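Local coordinates for protein nidogen (Mus musculus, PDB 1NPE) that probably links laminin to other basement-membrane components through its G3 domain, a six-bladed YWTD beta-propeller, at residues H3-Q8 with T257-Q262; K28-I33 with A63-G68; K36-L41 with V50-I55. All coordinates share one frame; numbering follows the deposited sequence.

Contact 1: residues H3-Q8 with T257-Q262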
loop_
_atom_site.group_PDB
_atom_site.type_symbol
_atom_site.label_atom_id
_atom_site.label_comp_id
_atom_site.label_asym_id
_atom_site.label_seq_id
_atom_site.Cartn_x
_atom_site.Cartn_y
_atom_site.Cartn_z
ATOM N N HIS A 3 -18.624 3.970 14.824
ATOM C CA HIS A 3 -18.826 3.356 13.521
ATOM C C HIS A 3 -17.549 2.759 12.966
ATOM O O HIS A 3 -16.445 3.111 13.386
ATOM C CB HIS A 3 -19.367 4.393 12.528
ATOM C CG HIS A 3 -20.618 5.080 12.986
ATOM N ND1 HIS A 3 -20.612 6.094 13.920
ATOM C CD2 HIS A 3 -21.915 4.887 12.649
ATOM C CE1 HIS A 3 -21.851 6.495 14.142
ATOM N NE2 HIS A 3 -22.661 5.778 13.383
ATOM N N LEU A 4 -17.719 1.817 12.047
ATOM C CA LEU A 4 -16.606 1.172 11.367
ATOM C C LEU A 4 -16.551 1.812 9.991
ATOM O O LEU A 4 -17.591 2.044 9.369
ATOM C CB LEU A 4 -16.854 -0.325 11.196
ATOM C CG LEU A 4 -16.096 -1.309 12.076
ATOM C CD1 LEU A 4 -16.427 -2.720 11.609
ATOM C CD2 LEU A 4 -14.600 -1.064 11.982
ATOM N N LEU A 5 -15.342 2.088 9.520
ATOM C CA LEU A 5 -15.150 2.704 8.218
ATOM C C LEU A 5 -14.103 1.936 7.435
ATOM O O LEU A 5 -13.042 1.606 7.971
ATOM C CB LEU A 5 -14.683 4.153 8.393
ATOM C CG LEU A 5 -15.671 5.154 8.997
ATOM C CD1 LEU A 5 -14.931 6.252 9.729
ATOM C CD2 LEU A 5 -16.543 5.727 7.906
ATOM N N PHE A 6 -14.416 1.608 6.184
ATOM C CA PHE A 6 -13.448 0.913 5.346
ATOM C C PHE A 6 -13.402 1.446 3.918
ATOM O O PHE A 6 -14.356 2.052 3.439
ATOM C CB PHE A 6 -13.615 -0.613 5.396
ATOM C CG PHE A 6 -14.902 -1.123 4.809
ATOM C CD1 PHE A 6 -15.983 -1.430 5.635
ATOM C CD2 PHE A 6 -15.008 -1.367 3.444
ATOM C CE1 PHE A 6 -17.155 -1.981 5.114
ATOM C CE2 PHE A 6 -16.172 -1.918 2.909
ATOM C CZ PHE A 6 -17.250 -2.229 3.750
ATOM N N ALA A 7 -12.272 1.233 3.254
ATOM C CA ALA A 7 -12.074 1.720 1.901
ATOM C C ALA A 7 -12.234 0.696 0.784
ATOM O O ALA A 7 -11.938 -0.486 0.948
ATOM C CB ALA A 7 -10.708 2.384 1.796
ATOM N N GLN A 8 -12.725 1.190 -0.349
ATOM C CA GLN A 8 -12.914 0.423 -1.577
ATOM C C GLN A 8 -12.587 1.396 -2.698
ATOM O O GLN A 8 -12.437 2.599 -2.454
ATOM C CB GLN A 8 -14.355 -0.063 -1.735
ATOM C CG GLN A 8 -14.627 -1.424 -1.124
ATOM C CD GLN A 8 -16.072 -1.873 -1.291
ATOM O OE1 GLN A 8 -17.001 -1.098 -1.080
ATOM N NE2 GLN A 8 -16.263 -3.133 -1.657
ATOM N N THR A 257 -10.785 1.716 9.718
ATOM C CA THR A 257 -10.592 2.481 10.936
ATOM C C THR A 257 -11.907 2.568 11.706
ATOM O O THR A 257 -12.980 2.298 11.160
ATOM C CB THR A 257 -10.048 3.897 10.614
ATOM O OG1 THR A 257 -9.693 4.565 11.828
ATOM C CG2 THR A 257 -11.080 4.726 9.856
ATOM N N ILE A 258 -11.818 2.903 12.987
ATOM C CA ILE A 258 -13.009 3.015 13.814
ATOM C C ILE A 258 -13.283 4.447 14.243
ATOM O O ILE A 258 -12.409 5.125 14.781
ATOM C CB ILE A 258 -12.920 2.092 15.047
ATOM C CG1 ILE A 258 -12.987 0.640 14.588
ATOM C CG2 ILE A 258 -14.060 2.376 16.022
ATOM C CD1 ILE A 258 -13.028 -0.354 15.700
ATOM N N ALA A 259 -14.500 4.906 13.971
ATOM C CA ALA A 259 -14.919 6.253 14.331
ATOM C C ALA A 259 -15.483 6.248 15.743
ATOM O O ALA A 259 -16.631 5.870 15.957
ATOM C CB ALA A 259 -15.965 6.760 13.351
ATOM N N LEU A 260 -14.664 6.647 16.707
ATOM C CA LEU A 260 -15.083 6.691 18.106
ATOM C C LEU A 260 -15.919 7.932 18.389
ATOM O O LEU A 260 -15.707 8.982 17.778
ATOM C CB LEU A 260 -13.862 6.662 19.027
ATOM C CG LEU A 260 -13.047 5.367 19.020
ATOM C CD1 LEU A 260 -11.773 5.539 19.822
ATOM C CD2 LEU A 260 -13.887 4.221 19.567
ATOM N N SER A 261 -16.866 7.805 19.319
ATOM C CA SER A 261 -17.752 8.911 19.695
ATOM C C SER A 261 -17.035 9.960 20.533
ATOM O O SER A 261 -17.525 11.079 20.695
ATOM C CB SER A 261 -18.982 8.388 20.447
ATOM O OG SER A 261 -18.610 7.585 21.557
ATOM N N GLN A 262 -15.883 9.581 21.074
ATOM C CA GLN A 262 -15.057 10.468 21.890
ATOM C C GLN A 262 -13.654 9.862 21.977
ATOM O O GLN A 262 -13.476 8.669 21.724
ATOM C CB GLN A 262 -15.646 10.633 23.297
ATOM C CG GLN A 262 -15.656 9.358 24.125
ATOM C CD GLN A 262 -15.950 9.606 25.598
ATOM O OE1 GLN A 262 -16.076 10.754 26.040
ATOM N NE2 GLN A 262 -16.048 8.525 26.369
#
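Residues His3, Leu4 and Leu5 run antiparallel to Thr257, Ile258 and Ala259, joining the two ends of the chain in one sheet: the strand closure that seals a beta-propeller ring. Backbone bonds come in two mutual pairs. His3 N gives to Ala259 O at 3.0 Å, and His3 O takes Ala259 N at 2.7 Å. Leu5 N meets Thr257 O at 2.9 Å, nearly along the C=O axis, while Thr257 N returns a bond of 2.9 Å to Leu5 O, in the plane of that carbonyl. Between them Leu4 and Ile258 form the non-hydrogen-bonded pair. The apolar contacts divide between the two faces. On one, Leu4, with its first torsion off the staggered positions (chi1 -106°), brings CD2 to 3.5 Å from CG1 of Ile258; beyond them Leu4 touches Leu15 and Ile258 touches Thr215. On the other, Leu5 lies beside Thr257, pointing the same way, with CB 3.9 Å from Thr257 CG2, and its CD1 meets Ala259 CB at 3.8 Å. Phe43 and Leu41 of strand 36-44 pack against this second face. Ile258 CA also makes a bent CA-H...O contact of 3.5 Å with His3 O, which already accepts Ala259 N.

Contact 2: residues K28-I33 with A63-G68. With CD (cadmium ion), chain E.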
loop_
_atom_site.group_PDB
_atom_site.type_symbol
_atom_site.label_atom_id
_atom_site.label_comp_id
_atom_site.label_asym_id
_atom_site.label_seq_id
_atom_site.Cartn_x
_atom_site.Cartn_y
_atom_site.Cartn_z
ATOM N N LYS A 28 -23.952 1.764 4.872
ATOM C CA LYS A 28 -24.228 2.719 3.808
ATOM C C LYS A 28 -22.931 3.454 3.479
ATOM O O LYS A 28 -22.009 3.508 4.301
ATOM C CB LYS A 28 -25.311 3.719 4.244
ATOM C CG LYS A 28 -24.891 4.641 5.393
ATOM C CD LYS A 28 -26.066 5.445 5.959
ATOM C CE LYS A 28 -25.601 6.359 7.099
ATOM N NZ LYS A 28 -26.732 7.030 7.817
ATOM N N ALA A 29 -22.864 4.011 2.274
ATOM C CA ALA A 29 -21.683 4.743 1.842
ATOM C C ALA A 29 -21.490 6.023 2.640
ATOM O O ALA A 29 -22.442 6.767 2.891
ATOM C CB ALA A 29 -21.775 5.062 0.362
ATOM N N PHE A 30 -20.259 6.240 3.088
ATOM C CA PHE A 30 -19.920 7.443 3.830
ATOM C C PHE A 30 -19.621 8.544 2.819
ATOM O O PHE A 30 -20.082 9.675 2.950
ATOM C CB PHE A 30 -18.676 7.209 4.694
ATOM C CG PHE A 30 -18.014 8.479 5.169
ATOM C CD1 PHE A 30 -18.736 9.436 5.877
ATOM C CD2 PHE A 30 -16.669 8.717 4.905
ATOM C CE1 PHE A 30 -18.128 10.610 6.312
ATOM C CE2 PHE A 30 -16.051 9.883 5.334
ATOM C CZ PHE A 30 -16.779 10.835 6.040
ATOM N N LEU A 31 -18.874 8.183 1.785
ATOM C CA LEU A 31 -18.478 9.146 0.782
ATOM C C LEU A 31 -18.151 8.461 -0.528
ATOM O O LEU A 31 -17.605 7.355 -0.546
ATOM C CB LEU A 31 -17.227 9.871 1.283
ATOM C CG LEU A 31 -16.938 11.312 0.883
ATOM C CD1 LEU A 31 -17.978 12.236 1.502
ATOM C CD2 LEU A 31 -15.547 11.680 1.379
ATOM N N HIS A 32 -18.513 9.117 -1.623
ATOM C CA HIS A 32 -18.215 8.618 -2.953
ATOM C C HIS A 32 -17.211 9.562 -3.611
ATOM O O HIS A 32 -17.473 10.763 -3.753
ATOM C CB HIS A 32 -19.477 8.560 -3.822
ATOM C CG HIS A 32 -20.254 7.292 -3.684
ATOM N ND1 HIS A 32 -21.517 7.249 -3.134
ATOM C CD2 HIS A 32 -19.962 6.023 -4.054
ATOM C CE1 HIS A 32 -21.971 6.011 -3.173
ATOM N NE2 HIS A 32 -21.047 5.246 -3.726
ATOM N N ILE A 33 -16.042 9.030 -3.954
ATOM C CA ILE A 33 -15.010 9.804 -4.638
ATOM C C ILE A 33 -14.639 8.896 -5.809
ATOM O O ILE A 33 -13.584 8.258 -5.810
ATOM C CB ILE A 33 -13.764 10.078 -3.750
ATOM C CG1 ILE A 33 -14.166 10.514 -2.341
ATOM C CG2 ILE A 33 -12.959 11.206 -4.352
ATOM C CD1 ILE A 33 -14.238 9.371 -1.351
ATOM N N ALA A 63 -12.557 14.722 5.478
ATOM C CA ALA A 63 -13.950 15.148 5.463
ATOM C C ALA A 63 -14.566 14.864 6.824
ATOM O O ALA A 63 -14.237 13.860 7.459
ATOM C CB ALA A 63 -14.713 14.395 4.381
ATOM N N SER A 64 -15.427 15.765 7.289
ATOM C CA SER A 64 -16.103 15.582 8.571
ATOM C C SER A 64 -17.007 14.358 8.475
ATOM O O SER A 64 -17.546 14.055 7.404
ATOM C CB SER A 64 -16.959 16.806 8.917
ATOM O OG SER A 64 -16.162 17.955 9.139
ATOM N N LEU A 65 -17.151 13.641 9.585
ATOM C CA LEU A 65 -17.997 12.454 9.617
ATOM C C LEU A 65 -19.455 12.857 9.427
ATOM O O LEU A 65 -20.220 12.158 8.760
ATOM C CB LEU A 65 -17.838 11.709 10.947
ATOM C CG LEU A 65 -18.575 10.367 11.058
ATOM C CD1 LEU A 65 -17.962 9.365 10.089
ATOM C CD2 LEU A 65 -18.515 9.841 12.487
ATOM N N HIS A 66 -19.818 14.002 9.995
ATOM C CA HIS A 66 -21.180 14.517 9.919
ATOM C C HIS A 66 -21.377 15.444 8.718
ATOM O O HIS A 66 -21.105 16.647 8.796
ATOM C CB HIS A 66 -21.534 15.250 11.220
ATOM C CG HIS A 66 -21.308 14.433 12.457
ATOM N ND1 HIS A 66 -21.956 13.236 12.690
ATOM C CD2 HIS A 66 -20.501 14.636 13.525
ATOM C CE1 HIS A 66 -21.557 12.740 13.848
ATOM N NE2 HIS A 66 -20.674 13.571 14.376
ATOM N N GLY A 67 -21.849 14.872 7.611
ATOM C CA GLY A 67 -22.084 15.642 6.398
ATOM C C GLY A 67 -20.821 15.842 5.582
ATOM O O GLY A 67 -20.583 15.115 4.622
ATOM N N GLY A 68 -20.055 16.867 5.947
ATOM C CA GLY A 68 -18.794 17.197 5.301
ATOM C C GLY A 68 -18.471 16.867 3.850
ATOM O O GLY A 68 -18.535 15.714 3.407
HETATM CD CD CD E . -22.698 9.460 -3.221
HETATM O O HOH W 1 -20.896 11.346 -2.488
#
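At the seam between two adjacent propeller blades, Phe30 and Leu31 of an outermost strand meet Ala63 and Ser64 at the end of strand 59-64 and Leu65 in the turn that follows. Phe30 extends with CG anti to its own N (chi1 163°) and enters edge first. CZ lies 3.6 Å from Ser64 O, which is in the ring plane, and CE1 lies 3.6 Å from Leu65 O, so the ring's weakly positive C-H rim faces backbone carbonyls. Phe30 CE1 also touches Leu65 CD1 at 4.0 Å. Leu31 adds CD2 against Ala63 CB at 4.1 Å and CD1 near Gly68 O. With an alanine in place of Phe30, the ring's wedge would be missing, which would probably open a gap between the blades and leave Leu65 CD1 without this apolar neighbour. Next along the strand, His32 turns to the other side, where ND1 binds a cadmium ion at 2.5 Å; a water and an acidic side chain of another protein chain also bind the metal. Phe30 and Leu31 form a classic beta bulge opposite Ile12 of strand 11-17, while Val50 and Trp52 of strand 49-54 pack against Phe30 and Leu31 respectively from the neighbouring blade.

Contact 3: residues K36-L41 with V50-I55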
loop_
_atom_site.group_PDB
_atom_site.type_symbol
_atom_site.label_atom_id
_atom_site.label_comp_id
_atom_site.label_asym_id
_atom_site.label_seq_id
_atom_site.Cartn_x
_atom_site.Cartn_y
_atom_site.Cartn_z
ATOM N N LYS A 36 -11.070 8.177 -7.352
ATOM C CA LYS A 36 -10.012 7.703 -6.458
ATOM C C LYS A 36 -9.978 6.246 -6.000
ATOM O O LYS A 36 -10.972 5.533 -6.029
ATOM C CB LYS A 36 -9.959 8.600 -5.216
ATOM C CG LYS A 36 -9.770 10.091 -5.489
ATOM C CD LYS A 36 -9.615 10.869 -4.172
ATOM C CE LYS A 36 -9.583 12.388 -4.381
ATOM N NZ LYS A 36 -8.373 12.855 -5.128
ATOM N N VAL A 37 -8.789 5.813 -5.595
ATOM C CA VAL A 37 -8.586 4.475 -5.055
ATOM C C VAL A 37 -8.101 4.750 -3.630
ATOM O O VAL A 37 -6.913 5.002 -3.396
ATOM C CB VAL A 37 -7.520 3.664 -5.843
ATOM C CG1 VAL A 37 -7.237 2.345 -5.138
ATOM C CG2 VAL A 37 -8.000 3.399 -7.269
ATOM N N ILE A 38 -9.054 4.800 -2.703
ATOM C CA ILE A 38 -8.774 5.069 -1.302
ATOM C C ILE A 38 -8.050 3.876 -0.689
ATOM O O ILE A 38 -8.516 2.743 -0.792
ATOM C CB ILE A 38 -10.081 5.321 -0.517
ATOM C CG1 ILE A 38 -10.969 6.326 -1.258
ATOM C CG2 ILE A 38 -9.762 5.850 0.876
ATOM C CD1 ILE A 38 -10.466 7.759 -1.217
ATOM N N ILE A 39 -6.912 4.129 -0.053
ATOM C CA ILE A 39 -6.141 3.052 0.553
ATOM C C ILE A 39 -6.096 3.139 2.075
ATOM O O ILE A 39 -6.629 2.267 2.759
ATOM C CB ILE A 39 -4.707 3.006 -0.006
ATOM C CG1 ILE A 39 -4.737 2.826 -1.530
ATOM C CG2 ILE A 39 -3.923 1.877 0.648
ATOM C CD1 ILE A 39 -5.252 1.466 -1.990
ATOM N N GLY A 40 -5.464 4.185 2.605
ATOM C CA GLY A 40 -5.371 4.335 4.047
ATOM C C GLY A 40 -6.481 5.167 4.663
ATOM O O GLY A 40 -6.987 6.093 4.031
ATOM N N LEU A 41 -6.871 4.830 5.893
ATOM C CA LEU A 41 -7.910 5.571 6.603
ATOM C C LEU A 41 -7.519 5.812 8.055
ATOM O O LEU A 41 -6.861 4.980 8.676
ATOM C CB LEU A 41 -9.239 4.815 6.595
ATOM C CG LEU A 41 -10.083 4.698 5.322
ATOM C CD1 LEU A 41 -11.306 3.855 5.642
ATOM C CD2 LEU A 41 -10.500 6.077 4.797
ATOM N N VAL A 50 -12.588 12.211 9.242
ATOM C CA VAL A 50 -12.017 11.042 8.584
ATOM C C VAL A 50 -10.890 11.470 7.633
ATOM O O VAL A 50 -11.068 12.386 6.830
ATOM C CB VAL A 50 -13.108 10.281 7.774
ATOM C CG1 VAL A 50 -12.511 9.061 7.069
ATOM C CG2 VAL A 50 -14.244 9.849 8.694
ATOM N N TYR A 51 -9.723 10.840 7.765
ATOM C CA TYR A 51 -8.580 11.122 6.898
ATOM C C TYR A 51 -8.312 9.906 6.003
ATOM O O TYR A 51 -8.565 8.761 6.410
ATOM C CB TYR A 51 -7.326 11.446 7.719
ATOM C CG TYR A 51 -7.340 12.809 8.374
ATOM C CD1 TYR A 51 -8.162 13.069 9.468
ATOM C CD2 TYR A 51 -6.526 13.840 7.901
ATOM C CE1 TYR A 51 -8.177 14.317 10.072
ATOM C CE2 TYR A 51 -6.533 15.097 8.503
ATOM C CZ TYR A 51 -7.363 15.325 9.586
ATOM O OH TYR A 51 -7.406 16.563 10.176
ATOM N N TRP A 52 -7.787 10.157 4.800
ATOM C CA TRP A 52 -7.494 9.082 3.849
ATOM C C TRP A 52 -6.346 9.376 2.898
ATOM O O TRP A 52 -5.932 10.522 2.727
ATOM C CB TRP A 52 -8.734 8.746 3.001
ATOM C CG TRP A 52 -9.151 9.847 2.037
ATOM C CD1 TRP A 52 -8.578 10.153 0.832
ATOM C CD2 TRP A 52 -10.209 10.792 2.224
ATOM N NE1 TRP A 52 -9.209 11.234 0.265
ATOM C CE2 TRP A 52 -10.212 11.646 1.097
ATOM C CE3 TRP A 52 -11.155 11.003 3.238
ATOM C CZ2 TRP A 52 -11.122 12.694 0.956
ATOM C CZ3 TRP A 52 -12.061 12.048 3.097
ATOM C CH2 TRP A 52 -12.036 12.881 1.963
ATOM N N THR A 53 -5.843 8.313 2.279
ATOM C CA THR A 53 -4.786 8.425 1.289
ATOM C C THR A 53 -5.351 7.848 -0.002
ATOM O O THR A 53 -6.116 6.878 0.016
ATOM C CB THR A 53 -3.510 7.641 1.672
ATOM O OG1 THR A 53 -3.768 6.231 1.631
ATOM C CG2 THR A 53 -3.030 8.045 3.055
ATOM N N ASP A 54 -4.985 8.472 -1.112
ATOM C CA ASP A 54 -5.431 8.068 -2.434
ATOM C C ASP A 54 -4.202 7.841 -3.312
ATOM O O ASP A 54 -3.377 8.742 -3.465
ATOM C CB ASP A 54 -6.314 9.177 -3.018
ATOM C CG ASP A 54 -6.425 9.102 -4.524
ATOM O OD1 ASP A 54 -6.210 10.139 -5.183
ATOM O OD2 ASP A 54 -6.721 8.009 -5.044
ATOM N N ILE A 55 -4.069 6.636 -3.860
ATOM C CA ILE A 55 -2.931 6.301 -4.720
ATOM C C ILE A 55 -3.172 6.612 -6.198
ATOM O O ILE A 55 -2.282 6.421 -7.027
ATOM C CB ILE A 55 -2.568 4.812 -4.633
ATOM C CG1 ILE A 55 -3.805 3.962 -4.942
ATOM C CG2 ILE A 55 -1.961 4.496 -3.282
ATOM C CD1 ILE A 55 -3.498 2.516 -5.212
#
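Over one face of the Trp52 indole sits Ile38, whose CD1 stands 4.0 Å from the centroid of the five-membered ring, 25° off its normal, in a CH-pi contact. Lys36 CD approaches the same ring obliquely; NE1 is buried and finds no polar partner. The Asp54 carboxylate is crossed at about a right angle by the Lys36 chain. Asp54 OD2 takes Val37 N at 3.1 Å on the anti side, somewhat out of plane, and also Ser56 N; OD1 forms a long, weak salt bridge of 3.5 Å with Lys36 NZ, which also pairs with Glu57. Trp52 and Asp54 belong to the YWTD signature, Tyr51 to Asp54, on the second strand of an antiparallel hairpin. Thr53 grips the first strand three times: its O accepts Ile39 N at 2.9 Å in an almost straight bond (174°), its N gives to Gly40 O, and OG1, placed between the backbone N and carbonyl carbon (chi1 68°), accepts Gly40 N at 2.8 Å and is also bonded to Pro81 O. A beta bulge between Ile38 and Leu41 shifts the register by one. At one end Ile55 CD1 meets Val37 CG1 at 3.7 Å; at the other Leu41 CD2 packs on Trp52 CB at 3.7 Å. Ile12 of strand 11-17 covers Ile38, Leu41 and Trp52, while Tyr51 and Thr53 face Ile84 of strand 81-87, so the hairpin lies between its two neighbouring sheets.

The three contacts cluster in adjoining blades, with centres about 11 Å apart for contacts 1 and 2 and about 13 Å for the other two pairs. Along the chain contact 3 falls between the segments of contact 2, and both fall between the terminal segments of contact 1. Contact 1 completes the sheet of strands 28-33, 11-17, 2-8 and 256-259; contact 3 pairs the first two strands of the next sheet, 36-44 and 49-54; contact 2 joins the outermost strand 28-33 of the first sheet to the end of strand 59-64, an inner strand of the next. Leu41 CD1 packs on Leu5 O, Leu5 CD2 on Phe30 CB, and Leu31 CD2 on Trp52 CH2. Ring closure, hairpin and inter-blade packing thus touch one another directly.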